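FERM, ARHGEF and pleckstrin domain-containing protein 2 (Mus musculus, PDB 6D2K) activates the small GTPase RAC1 as a guanine nucleotide exchange factor and takes part in semaphorin signalling and actin remodelling, with this chain comprising its FERM domain. Local coordinates at residues W60-P65 with A84-P89. Numbering follows the deposited sequence.
Sequences WIWLEP and AVKFFP
With CG of Trp62 set opposite the carbonyl carbon (chi1 -67°) and CG of Lys86 opposite the backbone N (chi1 -176°), the indole and the lysine chain meet, the chain running over one face of the ring. CB lies above the six-membered ring, 3.8 Å from Trp62 CH2, and a bend farther along the chain, at chi3, carries CE over the five-membered ring. The CH-pi assignment rests on Lys86 CE being 3.9 Å from that ring's centroid and 11° off its normal. Lys86 NZ is farther, 5.0 Å from the same centroid, a longer cation-pi contact still over the face. The far end of the indole meets strand 79-85: Trp62 CH2 is 3.7 Å from Ala84 CB, which approaches obliquely, and 3.5 Å from Val85 O, which lies at the ring edge near its plane.

No direct hydrogen bond joins the segments; one water bridges them, accepting from Lys86 NZ at 2.7 Å and donating to Leu63 O at 2.8 Å. The ammonium also forms a salt bridge with Glu279 of helix 267-284, so water and carboxylate together are likely to hold the end of the chain over the indole. Were Trp62 replaced by an alanine, the Lys86 methylenes would probably lose the ring face under them and the ammonium its pi partner, and a gap would open beside Ala84. Ile276 touches both Trp62 and Lys86, and a second salt bridge, Glu64 to Lys275, reaches the same helix. Strand 49-54 lies between strands 60-62 and 79-85 in the mixed sheet, so the indole spans a strand. The sheet order 2-1-5-3-4 is that of the ubiquitin-like N-terminal lobe of FERM domains, here meeting the C-terminal helix of the PH-like lobe.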
loop_
_atom_site.group_PDB
_atom_site.type_symbol
_atom_site.label_atom_id
_atom_site.label_comp_id
_atom_site.label_asym_id
_atom_site.label_seq_id
_atom_site.Cartn_x
_atom_site.Cartn_y
_atom_site.Cartn_z
ATOM N N TRP A 60 -4.826 -2.725 -8.910
ATOM C CA TRP A 60 -3.543 -3.317 -8.551
ATOM C C TRP A 60 -3.709 -4.708 -7.956
ATOM O O TRP A 60 -4.587 -4.946 -7.126
ATOM C CB TRP A 60 -2.797 -2.417 -7.567
ATOM C CG TRP A 60 -2.361 -1.127 -8.173
ATOM C CD1 TRP A 60 -3.005 0.076 -8.100
ATOM C CD2 TRP A 60 -1.185 -0.907 -8.956
ATOM N NE1 TRP A 60 -2.297 1.034 -8.788
ATOM C CE2 TRP A 60 -1.180 0.454 -9.329
ATOM C CE3 TRP A 60 -0.139 -1.727 -9.384
ATOM C CZ2 TRP A 60 -0.168 1.010 -10.102
ATOM C CZ3 TRP A 60 0.862 -1.178 -10.151
ATOM C CH2 TRP A 60 0.843 0.184 -10.504
ATOM N N ILE A 61 -2.849 -5.629 -8.374
ATOM C CA ILE A 61 -2.851 -6.967 -7.808
ATOM C C ILE A 61 -1.437 -7.396 -7.381
ATOM O O ILE A 61 -0.445 -7.004 -7.990
ATOM C CB ILE A 61 -3.542 -7.989 -8.748
ATOM C CG1 ILE A 61 -2.650 -9.192 -9.038
ATOM C CG2 ILE A 61 -4.022 -7.317 -10.028
ATOM C CD1 ILE A 61 -3.295 -10.212 -9.949
ATOM N N TRP A 62 -1.360 -8.157 -6.297
ATOM C CA TRP A 62 -0.081 -8.619 -5.762
ATOM C C TRP A 62 0.482 -9.837 -6.481
ATOM O O TRP A 62 -0.246 -10.785 -6.811
ATOM C CB TRP A 62 -0.240 -8.962 -4.283
ATOM C CG TRP A 62 -0.529 -7.776 -3.421
ATOM C CD1 TRP A 62 -1.711 -7.461 -2.817
ATOM C CD2 TRP A 62 0.393 -6.743 -3.068
ATOM N NE1 TRP A 62 -1.578 -6.283 -2.100
ATOM C CE2 TRP A 62 -0.292 -5.831 -2.244
ATOM C CE3 TRP A 62 1.736 -6.493 -3.384
ATOM C CZ2 TRP A 62 0.323 -4.684 -1.734
ATOM C CZ3 TRP A 62 2.344 -5.370 -2.865
ATOM C CH2 TRP A 62 1.637 -4.482 -2.044
ATOM N N LEU A 63 1.788 -9.824 -6.717
ATOM C CA LEU A 63 2.469 -11.023 -7.197
ATOM C C LEU A 63 2.439 -12.106 -6.122
ATOM O O LEU A 63 2.795 -11.850 -4.972
ATOM C CB LEU A 63 3.916 -10.693 -7.584
ATOM C CG LEU A 63 4.689 -11.827 -8.263
ATOM C CD1 LEU A 63 4.194 -12.010 -9.691
ATOM C CD2 LEU A 63 6.163 -11.522 -8.271
ATOM N N GLU A 64 1.996 -13.309 -6.494
ATOM C CA GLU A 64 1.936 -14.437 -5.556
ATOM C C GLU A 64 3.263 -15.200 -5.555
ATOM O O GLU A 64 3.792 -15.541 -6.608
ATOM C CB GLU A 64 0.764 -15.374 -5.909
ATOM C CG GLU A 64 -0.599 -14.685 -5.926
ATOM C CD GLU A 64 -1.754 -15.651 -6.124
ATOM O OE1 GLU A 64 -2.070 -16.402 -5.181
ATOM O OE2 GLU A 64 -2.354 -15.653 -7.218
ATOM N N PRO A 65 3.812 -15.477 -4.368
ATOM C CA PRO A 65 5.155 -16.068 -4.308
ATOM C C PRO A 65 5.219 -17.526 -4.770
ATOM O O PRO A 65 6.285 -17.957 -5.208
ATOM C CB PRO A 65 5.510 -15.973 -2.819
ATOM C CG PRO A 65 4.187 -15.901 -2.119
ATOM C CD PRO A 65 3.310 -15.104 -3.033
ATOM N N ALA A 84 6.006 -2.194 -3.365
ATOM C CA ALA A 84 5.047 -1.528 -2.497
ATOM C C ALA A 84 5.024 -2.182 -1.137
ATOM O O ALA A 84 5.296 -3.379 -1.012
ATOM C CB ALA A 84 3.639 -1.584 -3.112
ATOM N N VAL A 85 4.680 -1.399 -0.117
ATOM C CA VAL A 85 4.355 -1.975 1.189
ATOM C C VAL A 85 3.039 -2.761 1.096
ATOM O O VAL A 85 2.028 -2.241 0.624
ATOM C CB VAL A 85 4.174 -0.882 2.240
ATOM C CG1 VAL A 85 3.604 -1.492 3.533
ATOM C CG2 VAL A 85 5.495 -0.134 2.493
ATOM N N LYS A 86 3.062 -4.018 1.532
ATOM C CA LYS A 86 1.856 -4.826 1.584
ATOM C C LYS A 86 1.183 -4.723 2.950
ATOM O O LYS A 86 -0.036 -4.569 3.033
ATOM C CB LYS A 86 2.189 -6.282 1.267
ATOM C CG LYS A 86 0.956 -7.187 1.210
ATOM C CD LYS A 86 1.347 -8.655 1.070
ATOM C CE LYS A 86 0.620 -9.312 -0.087
ATOM N NZ LYS A 86 1.046 -10.735 -0.262
ATOM N N PHE A 87 1.980 -4.809 4.011
ATOM C CA PHE A 87 1.441 -4.818 5.367
ATOM C C PHE A 87 1.846 -3.545 6.113
ATOM O O PHE A 87 3.024 -3.297 6.334
ATOM C CB PHE A 87 1.949 -6.043 6.143
ATOM C CG PHE A 87 1.588 -7.357 5.511
ATOM C CD1 PHE A 87 0.273 -7.807 5.519
ATOM C CD2 PHE A 87 2.555 -8.132 4.894
ATOM C CE1 PHE A 87 -0.063 -9.020 4.922
ATOM C CE2 PHE A 87 2.217 -9.347 4.304
ATOM C CZ PHE A 87 0.910 -9.785 4.322
ATOM N N PHE A 88 0.856 -2.746 6.502
ATOM C CA PHE A 88 1.097 -1.513 7.250
ATOM C C PHE A 88 0.909 -1.748 8.758
ATOM O O PHE A 88 -0.221 -1.947 9.231
ATOM C CB PHE A 88 0.131 -0.426 6.769
ATOM C CG PHE A 88 0.438 0.108 5.382
ATOM C CD1 PHE A 88 1.157 1.283 5.241
ATOM C CD2 PHE A 88 -0.010 -0.535 4.242
ATOM C CE1 PHE A 88 1.446 1.799 3.981
ATOM C CE2 PHE A 88 0.278 -0.025 2.969
ATOM C CZ PHE A 88 1.004 1.141 2.848
ATOM N N PRO A 89 2.012 -1.755 9.522
ATOM C CA PRO A 89 1.844 -1.957 10.968
ATOM C C PRO A 89 1.447 -0.646 11.644
ATOM O O PRO A 89 1.632 0.425 11.066
ATOM C CB PRO A 89 3.242 -2.386 11.408
ATOM C CG PRO A 89 4.153 -1.605 10.495
ATOM C CD PRO A 89 3.431 -1.583 9.156
HETATM O O HOH W 1 1.185 -11.892 -2.731
#